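Local coordinates for protein peroxinectin A (Dictyostelium discoideum, PDB 6ERC) that is a secreted haem peroxidase that uses hydrogen peroxide to oxidise phenolic donors, iodide and thiocyanate, at residues A[27-32]-A[293-298]. Sequence-based numbering, arbitrary orientation.
Sequences IRLANP and SNEFTT. With HEM (protoporphyrin IX containing Fe), chain F.
Ile27 meets Ser293 in a single beta bridge, and the Ile27 carbonyl receives the N-H of Asn294, the first residue of helix 294-300. A first-turn amide, this N-H has no acceptor in its own helix. A backbone hydrogen bond between Ile27 and Val292 completes the bridge. Arg28 lays its guanidinium along the Asn294 amide, the two planes 19° apart, with ND2 of Asn294 over one face and Pro32 CB over the other. NH2 of Arg28 and ND2 of Asn294, 3.2 Å apart, are both donors, so the stack holds no hydrogen bond. Arg28 NH2 donates to the His390 carbonyl and Asn294 ND2 to Glu141 and Gln142, while Asn294 OD1 is hydrogen-bonded to His390 ND1; Glu141 also makes a salt bridge with Arg28 NE. Leu29 turns its branch onto Ser293, CG to CB 4.0 Å; a non-polar side chain suits this place, since it also packs on Ile457 of helix 452-467. The Leu29 N-H runs almost straight (176°) to Glu295 OE1, with a weaker second bond to OE2. Ala30 N donates to Glu295 OE2 at 3.0 Å, from above the carboxylate plane. Glu295 spans both amides because its chain bends at chi2 (79°), setting the carboxylate against them. A water bonds to Glu295 OE2, Arg28 NH1 and the Ala30 carbonyl, linking acid and guanidinium. Were Glu295 replaced by alanine, the N-H groups of Leu29 and Ala30 would probably be left without their acceptor, and the water would lose one partner. Ser293 OG accepts from Phe296 N (3.1 Å), the classic serine N-cap; one turn on, Thr297 OG1 donates to propionate oxygen O2D of the haem at 2.8 Å. This is thus an N-capped helix whose acidic side chain grips loop amides, bordering the haem pocket of an animal haem peroxidase.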
loop_
_atom_site.group_PDB
_atom_site.type_symbol
_atom_site.label_atom_id
_atom_site.label_comp_id
_atom_site.label_asym_id
_atom_site.label_seq_id
_atom_site.Cartn_x
_atom_site.Cartn_y
_atom_site.Cartn_z
ATOM N N ILE A 27 11.713 -5.254 9.926
ATOM C CA ILE A 27 11.971 -4.917 11.318
ATOM C C ILE A 27 10.788 -5.387 12.159
ATOM O O ILE A 27 9.679 -5.586 11.657
ATOM C CB ILE A 27 12.220 -3.394 11.487
ATOM C CG1 ILE A 27 13.478 -2.966 10.728
ATOM C CG2 ILE A 27 12.348 -2.993 12.951
ATOM C CD1 ILE A 27 14.766 -3.613 11.224
ATOM N N ARG A 28 11.029 -5.584 13.453
ATOM C CA ARG A 28 9.988 -5.949 14.404
ATOM C C ARG A 28 9.910 -4.892 15.495
ATOM O O ARG A 28 10.928 -4.546 16.104
ATOM C CB ARG A 28 10.259 -7.322 15.030
ATOM C CG ARG A 28 10.198 -8.488 14.060
ATOM C CD ARG A 28 8.779 -8.998 13.859
ATOM N NE ARG A 28 8.759 -10.155 12.969
ATOM C CZ ARG A 28 7.666 -10.825 12.622
ATOM N NH1 ARG A 28 6.478 -10.464 13.089
ATOM N NH2 ARG A 28 7.762 -11.861 11.802
ATOM N N LEU A 29 8.705 -4.378 15.735
ATOM C CA LEU A 29 8.467 -3.578 16.930
ATOM C C LEU A 29 8.206 -4.456 18.142
ATOM O O LEU A 29 8.502 -4.052 19.272
ATOM C CB LEU A 29 7.280 -2.638 16.716
ATOM C CG LEU A 29 7.320 -1.741 15.478
ATOM C CD1 LEU A 29 6.080 -0.862 15.443
ATOM C CD2 LEU A 29 8.585 -0.899 15.453
ATOM N N ALA A 30 7.661 -5.652 17.924
ATOM C CA ALA A 30 7.316 -6.576 18.993
ATOM C C ALA A 30 7.770 -7.977 18.609
ATOM O O ALA A 30 7.760 -8.346 17.432
ATOM C CB ALA A 30 5.807 -6.569 19.263
ATOM N N ASN A 31 8.173 -8.753 19.609
ATOM C CA ASN A 31 8.590 -10.122 19.350
ATOM C C ASN A 31 7.469 -10.879 18.641
ATOM O O ASN A 31 6.301 -10.752 19.021
ATOM C CB ASN A 31 8.949 -10.839 20.653
ATOM C CG ASN A 31 10.277 -10.395 21.217
ATOM O OD1 ASN A 31 11.321 -10.958 20.891
ATOM N ND2 ASN A 31 10.247 -9.382 22.073
ATOM N N PRO A 32 7.775 -11.655 17.605
ATOM C CA PRO A 32 6.745 -12.506 17.003
ATOM C C PRO A 32 6.539 -13.789 17.792
ATOM O O PRO A 32 7.437 -14.273 18.485
ATOM C CB PRO A 32 7.308 -12.803 15.606
ATOM C CG PRO A 32 8.781 -12.716 15.773
ATOM C CD PRO A 32 9.031 -11.679 16.833
ATOM N N SER A 293 8.771 -1.920 9.259
ATOM C CA SER A 293 8.497 -2.859 10.334
ATOM C C SER A 293 7.460 -3.879 9.888
ATOM O O SER A 293 6.560 -3.582 9.097
ATOM C CB SER A 293 7.995 -2.133 11.583
ATOM O OG SER A 293 6.692 -1.619 11.373
ATOM N N ASN A 294 7.593 -5.096 10.415
ATOM C CA ASN A 294 6.678 -6.167 10.044
ATOM C C ASN A 294 5.247 -5.837 10.438
ATOM O O ASN A 294 4.307 -6.191 9.717
ATOM C CB ASN A 294 7.123 -7.476 10.696
ATOM C CG ASN A 294 6.717 -8.688 9.895
ATOM O OD1 ASN A 294 5.548 -8.853 9.542
ATOM N ND2 ASN A 294 7.687 -9.542 9.586
ATOM N N GLU A 295 5.062 -5.150 11.565
ATOM C CA GLU A 295 3.716 -4.817 12.014
ATOM C C GLU A 295 3.102 -3.710 11.170
ATOM O O GLU A 295 1.880 -3.675 10.995
ATOM C CB GLU A 295 3.736 -4.404 13.486
ATOM C CG GLU A 295 4.257 -5.474 14.441
ATOM C CD GLU A 295 5.775 -5.560 14.457
ATOM O OE1 GLU A 295 6.421 -4.929 13.593
ATOM O OE2 GLU A 295 6.322 -6.258 15.338
ATOM N N PHE A 296 3.928 -2.803 10.644
ATOM C CA PHE A 296 3.418 -1.700 9.833
ATOM C C PHE A 296 2.737 -2.222 8.576
ATOM O O PHE A 296 1.555 -1.953 8.333
ATOM C CB PHE A 296 4.562 -0.747 9.475
ATOM C CG PHE A 296 4.171 0.345 8.509
ATOM C CD1 PHE A 296 3.582 1.514 8.962
ATOM C CD2 PHE A 296 4.410 0.207 7.150
ATOM C CE1 PHE A 296 3.226 2.522 8.076
ATOM C CE2 PHE A 296 4.058 1.214 6.259
ATOM C CZ PHE A 296 3.466 2.370 6.725
ATOM N N THR A 297 3.470 -2.979 7.762
ATOM C CA THR A 297 2.924 -3.431 6.490
ATOM C C THR A 297 1.937 -4.579 6.665
ATOM O O THR A 297 0.956 -4.664 5.918
ATOM C CB THR A 297 4.061 -3.842 5.550
ATOM O OG1 THR A 297 3.533 -4.106 4.246
ATOM C CG2 THR A 297 4.786 -5.080 6.053
ATOM N N THR A 298 2.165 -5.457 7.641
ATOM C CA THR A 298 1.301 -6.620 7.808
ATOM C C THR A 298 -0.001 -6.266 8.518
ATOM O O THR A 298 -1.057 -6.813 8.184
ATOM C CB THR A 298 2.036 -7.713 8.584
ATOM O OG1 THR A 298 3.324 -7.942 7.997
ATOM C CG2 THR A 298 1.238 -9.009 8.568
HETATM C CHA HEM F . -1.510 -5.741 0.495
HETATM C CHB HEM F . -5.159 -5.466 -2.666
HETATM C CHC HEM F . -6.064 -0.919 -1.194
HETATM C CHD HEM F . -2.564 -1.300 2.132
HETATM C C1A HEM F . -2.458 -6.077 -0.440
HETATM C C2A HEM F . -2.650 -7.386 -1.013
HETATM C C3A HEM F . -3.659 -7.321 -1.887
HETATM C C4A HEM F . -4.135 -5.956 -1.897
HETATM C CMA HEM F . -4.225 -8.472 -2.747
HETATM C CAA HEM F . -1.821 -8.626 -0.640
HETATM C CBA HEM F . -2.757 -9.577 0.093
HETATM C CGA HEM F . -1.960 -10.509 0.967
HETATM O O1A HEM F . -1.291 -10.027 1.917
HETATM O O2A HEM F . -2.003 -11.741 0.722
HETATM C C1B HEM F . -5.698 -4.208 -2.549
HETATM C C2B HEM F . -6.774 -3.692 -3.359
HETATM C C3B HEM F . -7.027 -2.434 -2.962
HETATM C C4B HEM F . -6.115 -2.117 -1.880
HETATM C CMB HEM F . -7.445 -4.521 -4.473
HETATM C CAB HEM F . -8.079 -1.428 -3.484
HETATM C CBB HEM F . -8.982 -1.732 -4.422
HETATM C C1C HEM F . -5.206 -0.619 -0.158
HETATM C C2C HEM F . -5.152 0.628 0.585
HETATM C C3C HEM F . -4.173 0.519 1.509
HETATM C C4C HEM F . -3.594 -0.799 1.367
HETATM C CMC HEM F . -6.109 1.800 0.279
HETATM C CAC HEM F . -3.634 1.491 2.591
HETATM C CBC HEM F . -4.069 2.733 2.815
HETATM C C1D HEM F . -1.948 -2.515 1.948
HETATM C C2D HEM F . -0.769 -2.980 2.642
HETATM C C3D HEM F . -0.493 -4.208 2.192
HETATM C C4D HEM F . -1.469 -4.556 1.189
HETATM C CMD HEM F . -0.013 -2.185 3.725
HETATM C CAD HEM F . 0.675 -5.122 2.602
HETATM C CBD HEM F . 1.884 -4.603 1.830
HETATM C CGD HEM F . 2.813 -5.731 1.449
HETATM O O1D HEM F . 2.570 -6.371 0.394
HETATM O O2D HEM F . 3.800 -5.994 2.181
HETATM N NA HEM F . -3.381 -5.225 -1.003
HETATM N NB HEM F . -5.318 -3.224 -1.658
HETATM N NC HEM F . -4.240 -1.463 0.347
HETATM N ND HEM F . -2.347 -3.501 1.069
HETATM FE FE HEM F . -3.777 -3.343 -0.314
HETATM O O HOH W 1 5.952 -8.958 15.629
#